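Local coordinates for uncharacterized protein (Ruminococcus gnavus, PDB 4QAN) that is of unknown function but has a cystatin-like fold, as a divergent member of the NTF2-like superfamily, and can bind a magnesium ion, at residues A[222-227]-A[340-345]; A[239-244]-A[265-270]; A[306-311]-A[372-377]. All blocks are in the same frame, centred on the assembly; numbering follows the deposited sequence.

How the contacts relate
All three contacts lie in the C-terminal part of the chain, round the mixed sheet that includes strands 305-314, 322-331 and 334-344. Contacts 1 and 3 both reach this sheet, their centres about 17 Å apart: helix 221-234 packs on one face, helix 371-378 on the other. Strand 305-314 serves both, since Val310 and Leu307 touch Val225 while Ile308 and Ile311 turn to the C-terminal helix. Contact 2, centred about 12 Å from contact 1, joins the next helix, 237-242, to helix 254-275 and falls within the chain span bracketed by contact 1. Contacts 1 and 3 interleave in sequence, consistent with one compact unit in which earlier and later segments share the sheet.

Contact 1: A[222-227]-A[340-345]; sequences QRAVEQ and YTLCRQ
Val225 of helix 221-234 presses its two methyls against Tyr340 and Leu342 of strand 334-344, the helix-on-sheet packing of the cystatin-like (NTF2-like) fold. The short helix and strand axes pass 9.8 Å apart, with 121° between their directions. Val225 carries most of the contact. With CG1 anti to the backbone N (chi1 174°) and CG2 beside that N, its branches part over two residues of the strand. CG1 sits over one face of the Tyr340 ring in a CH-pi contact, 3.9 Å from the ring centroid and displaced toward the CE1-CZ side; its distance to Tyr340 CZ is 3.7 Å. CG2 lies 3.9 Å from Leu342 CD2 and also reaches the CG end of the tyrosine ring, so one valine fills the angle between two strand residues that point to the same side of the sheet. Beside it Ala224 adds a lighter touch, CB to Leu342 CD2 at 4.2 Å. These four residues are buried, and no hydrogen bond crosses between helix and strand here.

The other side of the helix is a different environment. Arg223 and Glu226 are exposed and take no part, and Gln222 turns its CB away from the strand. At the far end of the strand segment Arg344 is exposed and poorly ordered. Thr341, by contrast, is buried on the sheet's opposite face, its OG1 hydrogen-bonded to Ser355 O. Leu307 and Val310 of strand 305-314 close in on Val225 as well. The polar end of Tyr340 is satisfied beyond the valine: its OH, 3.9 Å from Val225 CG1, is hydrogen-bonded with the OH of Tyr329.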
# COMPACT_ATOMS: atom_id res chain seq x y z
N GLN A 222 23.07 13.48 4.60
CA GLN A 222 23.73 12.17 4.62
C GLN A 222 23.20 11.24 5.74
O GLN A 222 22.97 10.06 5.51
CB GLN A 222 25.25 12.32 4.78
CG GLN A 222 25.96 12.99 3.61
CD GLN A 222 26.23 14.48 3.82
OE1 GLN A 222 25.50 15.16 4.57
NE2 GLN A 222 27.28 14.99 3.18
N ARG A 223 23.01 11.79 6.94
CA ARG A 223 22.59 10.98 8.07
C ARG A 223 21.14 10.50 7.91
O ARG A 223 20.77 9.41 8.36
CB ARG A 223 22.78 11.74 9.38
CG ARG A 223 22.56 10.88 10.62
CD ARG A 223 22.81 11.66 11.88
NE ARG A 223 24.13 12.28 11.91
CZ ARG A 223 24.51 13.20 12.78
NH1 ARG A 223 23.68 13.64 13.71
NH2 ARG A 223 25.73 13.69 12.72
N ALA A 224 20.33 11.29 7.21
CA ALA A 224 18.97 10.86 6.89
C ALA A 224 19.01 9.60 6.03
O ALA A 224 18.29 8.64 6.30
CB ALA A 224 18.22 11.97 6.17
N VAL A 225 19.87 9.62 5.01
CA VAL A 225 20.04 8.50 4.09
C VAL A 225 20.62 7.30 4.84
O VAL A 225 20.15 6.17 4.65
CB VAL A 225 20.95 8.90 2.90
CG1 VAL A 225 21.24 7.71 2.01
CG2 VAL A 225 20.29 10.01 2.09
N GLU A 226 21.62 7.56 5.69
CA GLU A 226 22.25 6.50 6.49
C GLU A 226 21.24 5.78 7.40
O GLU A 226 21.23 4.54 7.45
CB GLU A 226 23.41 7.06 7.32
CG GLU A 226 24.66 7.36 6.47
CD GLU A 226 25.54 8.50 7.03
OE1 GLU A 226 25.32 8.95 8.18
OE2 GLU A 226 26.46 8.96 6.30
N GLN A 227 20.38 6.52 8.08
CA GLN A 227 19.47 5.89 9.02
C GLN A 227 18.31 5.23 8.34
O GLN A 227 17.77 4.29 8.87
CB GLN A 227 18.95 6.86 10.08
CG GLN A 227 19.92 7.13 11.22
CD GLN A 227 20.29 5.86 11.97
OE1 GLN A 227 21.43 5.42 11.90
NE2 GLN A 227 19.31 5.26 12.67
N TYR A 340 18.83 10.13 -4.36
CA TYR A 340 17.93 10.70 -3.36
C TYR A 340 17.73 12.17 -3.62
O TYR A 340 18.62 12.85 -4.15
CB TYR A 340 18.50 10.56 -1.96
CG TYR A 340 18.60 9.15 -1.44
CD1 TYR A 340 19.69 8.35 -1.77
CD2 TYR A 340 17.63 8.63 -0.62
CE1 TYR A 340 19.80 7.06 -1.29
CE2 TYR A 340 17.72 7.35 -0.14
CZ TYR A 340 18.81 6.57 -0.47
OH TYR A 340 18.89 5.30 0.01
N THR A 341 16.55 12.67 -3.27
CA THR A 341 16.30 14.11 -3.24
C THR A 341 15.87 14.33 -1.81
O THR A 341 14.94 13.67 -1.33
CB THR A 341 15.21 14.56 -4.23
OG1 THR A 341 15.62 14.27 -5.57
CG2 THR A 341 14.95 16.04 -4.11
N LEU A 342 16.56 15.23 -1.11
CA LEU A 342 16.31 15.48 0.31
C LEU A 342 15.85 16.91 0.55
O LEU A 342 16.27 17.83 -0.17
CB LEU A 342 17.59 15.24 1.10
CG LEU A 342 18.09 13.79 0.93
CD1 LEU A 342 19.59 13.77 0.74
CD2 LEU A 342 17.66 12.95 2.13
N CYS A 343 14.97 17.07 1.55
CA CYS A 343 14.42 18.38 1.91
C CYS A 343 14.64 18.71 3.39
O CYS A 343 14.51 17.85 4.27
CB CYS A 343 12.93 18.47 1.56
SG CYS A 343 11.91 17.23 2.38
N ARG A 344 14.97 19.97 3.62
CA ARG A 344 15.32 20.51 4.92
C ARG A 344 14.06 21.00 5.59
O ARG A 344 13.43 21.92 5.11
CB ARG A 344 16.30 21.68 4.73
CG ARG A 344 16.89 22.35 5.97
CD ARG A 344 17.90 23.40 5.51
NE ARG A 344 18.39 24.30 6.56
CZ ARG A 344 19.36 24.01 7.43
NH1 ARG A 344 19.97 22.83 7.43
NH2 ARG A 344 19.73 24.93 8.33
N GLN A 345 13.68 20.37 6.70
CA GLN A 345 12.59 20.83 7.54
C GLN A 345 13.20 21.68 8.65
O GLN A 345 14.39 22.00 8.61
CB GLN A 345 11.85 19.64 8.12
CG GLN A 345 11.49 18.56 7.11
CD GLN A 345 10.47 19.02 6.06
OE1 GLN A 345 10.35 18.40 5.01
NE2 GLN A 345 9.73 20.08 6.36

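Contact 2: A[239-244]-A[265-270]; sequences RALAFA and KELKTM
Leu241 and Leu267 mark the nearest backbone approach, CA to CA 8.3 Å, where the short helix 237-242 lies against the long helix 254-275. The meeting is carried by one branch of Leu267. Its CG stands anti to the backbone N (chi1 173°), extending the side chain toward the short helix, and CD2 touches two neighbours in sequence: Ala240 CB at 3.8 Å and Leu241 CD2 at 4.2 Å. Leu241 starts from a CB not aimed at the long helix and brings only its end round to meet Leu267. Ile232 of helix 221-234 and Leu89 of helix 87-108 also touch Leu267, so the leucine lies where several helices converge.

On the long helix the backbone has its own reinforcement. Thr269 OG1 bonds to Lys265 O at 2.6 Å. The backbone N of the same threonine grips that oxygen as well, from the opposite face of the carbonyl plane. Lys268 NZ meanwhile forms a salt bridge with Glu93.

Between the two segments all the contacts are carbon to carbon and buried, which implies cohesion by dispersion and exclusion of water, with shape rather than bond direction setting the fit.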
# COMPACT_ATOMS: atom_id res chain seq x y z
N ARG A 239 9.76 2.93 10.12
CA ARG A 239 10.69 4.01 10.35
C ARG A 239 11.28 4.48 9.02
O ARG A 239 11.48 5.68 8.78
CB ARG A 239 11.77 3.53 11.32
CG ARG A 239 12.72 4.59 11.80
CD ARG A 239 13.61 4.05 12.94
NE ARG A 239 14.87 4.78 13.01
CZ ARG A 239 15.05 5.96 13.62
NH1 ARG A 239 14.05 6.56 14.26
NH2 ARG A 239 16.26 6.52 13.59
N ALA A 240 11.54 3.53 8.13
CA ALA A 240 11.96 3.87 6.79
C ALA A 240 10.95 4.80 6.10
O ALA A 240 11.35 5.76 5.43
CB ALA A 240 12.18 2.62 5.96
N LEU A 241 9.66 4.54 6.29
CA LEU A 241 8.64 5.40 5.66
C LEU A 241 8.58 6.76 6.35
O LEU A 241 8.50 7.79 5.67
CB LEU A 241 7.27 4.75 5.71
CG LEU A 241 7.15 3.44 4.93
CD1 LEU A 241 5.86 2.73 5.34
CD2 LEU A 241 7.19 3.65 3.42
N ALA A 242 8.65 6.76 7.69
CA ALA A 242 8.74 8.00 8.48
C ALA A 242 9.77 9.03 7.97
O ALA A 242 9.54 10.23 8.07
CB ALA A 242 9.03 7.69 9.93
N PHE A 243 10.90 8.56 7.44
CA PHE A 243 11.95 9.47 6.90
C PHE A 243 11.52 10.31 5.70
O PHE A 243 12.14 11.33 5.39
CB PHE A 243 13.24 8.71 6.55
CG PHE A 243 14.11 8.41 7.75
CD1 PHE A 243 14.66 9.45 8.49
CD2 PHE A 243 14.37 7.11 8.14
CE1 PHE A 243 15.44 9.19 9.61
CE2 PHE A 243 15.17 6.84 9.23
CZ PHE A 243 15.70 7.88 9.98
N ALA A 244 10.48 9.87 5.00
CA ALA A 244 9.92 10.65 3.89
C ALA A 244 8.52 11.20 4.20
O ALA A 244 7.85 11.72 3.32
CB ALA A 244 9.88 9.81 2.64
N LYS A 265 5.60 2.20 -2.24
CA LYS A 265 5.80 1.66 -3.56
C LYS A 265 7.19 1.94 -4.10
O LYS A 265 7.79 1.04 -4.70
CB LYS A 265 4.76 2.20 -4.53
CG LYS A 265 4.77 1.42 -5.83
CD LYS A 265 3.70 1.87 -6.79
CE LYS A 265 3.78 1.00 -8.03
NZ LYS A 265 2.82 1.45 -9.05
N GLU A 266 7.69 3.17 -3.91
CA GLU A 266 9.05 3.57 -4.37
C GLU A 266 10.12 2.79 -3.62
O GLU A 266 11.16 2.42 -4.20
CB GLU A 266 9.37 5.05 -4.09
CG GLU A 266 8.66 6.13 -4.91
CD GLU A 266 9.01 7.57 -4.42
OE1 GLU A 266 10.22 8.01 -4.40
OE2 GLU A 266 8.04 8.28 -4.05
N LEU A 267 9.90 2.60 -2.33
CA LEU A 267 10.81 1.86 -1.48
C LEU A 267 10.87 0.40 -1.93
O LEU A 267 11.94 -0.12 -2.27
CB LEU A 267 10.40 2.01 -0.01
CG LEU A 267 11.11 1.19 1.08
CD1 LEU A 267 12.60 1.12 0.86
CD2 LEU A 267 10.81 1.75 2.47
N LYS A 268 9.70 -0.23 -1.98
CA LYS A 268 9.56 -1.58 -2.56
C LYS A 268 10.30 -1.72 -3.88
O LYS A 268 11.00 -2.70 -4.14
CB LYS A 268 8.09 -1.90 -2.81
CG LYS A 268 7.85 -3.29 -3.37
CD LYS A 268 6.43 -3.52 -3.81
CE LYS A 268 6.07 -2.68 -5.02
NZ LYS A 268 4.60 -2.72 -5.25
N THR A 269 10.14 -0.70 -4.72
CA THR A 269 10.70 -0.72 -6.02
C THR A 269 12.23 -0.74 -5.93
O THR A 269 12.90 -1.46 -6.68
CB THR A 269 10.15 0.46 -6.84
OG1 THR A 269 8.73 0.27 -6.99
CG2 THR A 269 10.81 0.54 -8.20
N MSE A 270 12.77 0.02 -4.99
CA MSE A 270 14.20 0.08 -4.74
C MSE A 270 14.69 -1.28 -4.27
O MSE A 270 15.66 -1.80 -4.80
CB MSE A 270 14.52 1.19 -3.74
CG MSE A 270 16.02 1.21 -3.49
SE MSE A 270 16.61 2.58 -2.23
CE MSE A 270 16.20 1.61 -0.56

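Contact 3: A[306-311]-A[372-377]; sequences DLIKVI and EESRKT
Ile311 and Ile308 of strand 305-314 reach across to Thr377 and Ser374 of helix 371-378, which packs on the face of the cystatin-like sheet opposite helix 221-234. A classic beta bulge, in which Ile308 and Lys309 both face Leu328, breaks the strand's simple order: these two successive residues both direct CB toward the C-terminal helix.

Ile311 makes the deeper touch. Its CB points at the helix, but CB, CG1 and CG2 all stop short of it. CG1 leaves beside the backbone N (chi1 -51°), and an extended second torsion (168°) carries CD1 outward to do the touching: it meets Thr377 O at 3.5 Å and Thr377 CG2 at 3.9 Å. Thr377 keeps CG2 on the strand side while its OG1 turns back along its own helix to Glu373 O. That carbonyl is held twice, by Thr377 OG1 at 2.7 Å and by Thr377 N, from opposite faces of its plane. An alanine at Thr377 would lack both CG2 and OG1, which would probably open a gap beside Ile311 CD1 and leave Glu373 O with only the backbone grip of the pair.

Lys309, the other residue of the bulge, sends NZ to hydrogen-bond with Ser378 O at the C-terminal end of the helix and with Gln380 O in the chain just beyond it. On the exposed side of the helix, Arg375 NH2 makes a salt bridge to Glu372 OE2 at 2.8 Å. The edge of the contact is a looser touch, Ile308 CD1 resting 4.1 Å from Ser374 OG.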
# COMPACT_ATOMS: atom_id res chain seq x y z
N ASP A 306 24.61 -2.52 2.44
CA ASP A 306 25.48 -1.53 3.05
C ASP A 306 25.66 -0.32 2.17
O ASP A 306 25.86 -0.42 0.96
CB ASP A 306 26.86 -2.11 3.32
CG ASP A 306 26.91 -2.92 4.59
OD1 ASP A 306 26.54 -2.37 5.65
OD2 ASP A 306 27.34 -4.10 4.54
N LEU A 307 25.64 0.82 2.82
CA LEU A 307 25.97 2.07 2.19
C LEU A 307 27.50 2.25 2.28
O LEU A 307 28.09 2.20 3.35
CB LEU A 307 25.21 3.16 2.95
CG LEU A 307 24.74 4.43 2.28
CD1 LEU A 307 23.93 4.18 1.02
CD2 LEU A 307 23.92 5.19 3.30
N ILE A 308 28.17 2.41 1.14
CA ILE A 308 29.60 2.73 1.14
C ILE A 308 29.81 4.23 1.34
O ILE A 308 30.70 4.66 2.06
CB ILE A 308 30.27 2.26 -0.17
CG1 ILE A 308 30.22 0.74 -0.28
CG2 ILE A 308 31.72 2.73 -0.23
CD1 ILE A 308 30.46 0.23 -1.68
N LYS A 309 28.97 5.03 0.68
CA LYS A 309 29.10 6.47 0.69
C LYS A 309 27.80 7.15 0.26
O LYS A 309 27.09 6.65 -0.61
CB LYS A 309 30.23 6.88 -0.25
CG LYS A 309 30.90 8.19 0.12
CD LYS A 309 32.30 8.25 -0.48
CE LYS A 309 32.97 9.59 -0.25
NZ LYS A 309 34.28 9.58 -0.93
N VAL A 310 27.48 8.27 0.90
CA VAL A 310 26.42 9.17 0.46
C VAL A 310 27.06 10.44 -0.11
O VAL A 310 27.70 11.19 0.62
CB VAL A 310 25.51 9.54 1.64
CG1 VAL A 310 24.38 10.47 1.17
CG2 VAL A 310 24.97 8.26 2.26
N ILE A 311 26.90 10.67 -1.41
CA ILE A 311 27.72 11.66 -2.11
C ILE A 311 26.87 12.78 -2.68
O ILE A 311 25.94 12.51 -3.44
CB ILE A 311 28.50 11.02 -3.27
CG1 ILE A 311 29.24 9.78 -2.79
CG2 ILE A 311 29.47 12.03 -3.85
CD1 ILE A 311 29.78 8.94 -3.91
N GLU A 372 35.23 -1.61 -10.67
CA GLU A 372 35.98 -0.45 -11.16
C GLU A 372 35.14 0.82 -10.98
O GLU A 372 35.57 1.77 -10.33
CB GLU A 372 36.34 -0.65 -12.64
CG GLU A 372 37.17 0.46 -13.26
CD GLU A 372 38.53 0.61 -12.61
OE1 GLU A 372 39.10 -0.41 -12.14
OE2 GLU A 372 39.03 1.76 -12.56
N GLU A 373 33.93 0.82 -11.53
CA GLU A 373 33.03 1.96 -11.41
C GLU A 373 32.75 2.33 -9.94
O GLU A 373 32.68 3.50 -9.59
CB GLU A 373 31.71 1.67 -12.14
CG GLU A 373 31.83 1.65 -13.65
CD GLU A 373 30.62 1.04 -14.35
OE1 GLU A 373 29.55 0.88 -13.71
OE2 GLU A 373 30.74 0.71 -15.54
N SER A 374 32.58 1.32 -9.08
CA SER A 374 32.25 1.54 -7.67
C SER A 374 33.41 2.20 -6.93
O SER A 374 33.19 3.05 -6.07
CB SER A 374 31.92 0.21 -7.00
OG SER A 374 31.50 0.40 -5.67
N ARG A 375 34.64 1.79 -7.25
CA ARG A 375 35.82 2.35 -6.61
C ARG A 375 36.09 3.79 -7.06
O ARG A 375 36.50 4.62 -6.26
CB ARG A 375 37.06 1.50 -6.89
CG ARG A 375 38.28 1.91 -6.07
CD ARG A 375 39.52 1.09 -6.39
NE ARG A 375 39.68 0.83 -7.82
CZ ARG A 375 40.00 1.73 -8.75
NH1 ARG A 375 40.21 3.01 -8.43
NH2 ARG A 375 40.11 1.36 -10.02
N LYS A 376 35.87 4.06 -8.35
CA LYS A 376 36.01 5.42 -8.87
C LYS A 376 35.00 6.37 -8.25
O LYS A 376 35.32 7.53 -7.94
CB LYS A 376 35.86 5.44 -10.40
CG LYS A 376 37.03 4.82 -11.15
CD LYS A 376 38.31 5.63 -10.94
CE LYS A 376 39.53 4.88 -11.41
NZ LYS A 376 40.77 5.54 -10.92
N THR A 377 33.77 5.89 -8.06
CA THR A 377 32.70 6.67 -7.47
C THR A 377 32.99 6.95 -5.99
O THR A 377 32.81 8.08 -5.52
CB THR A 377 31.35 5.94 -7.62
OG1 THR A 377 31.10 5.64 -9.00
CG2 THR A 377 30.21 6.78 -7.07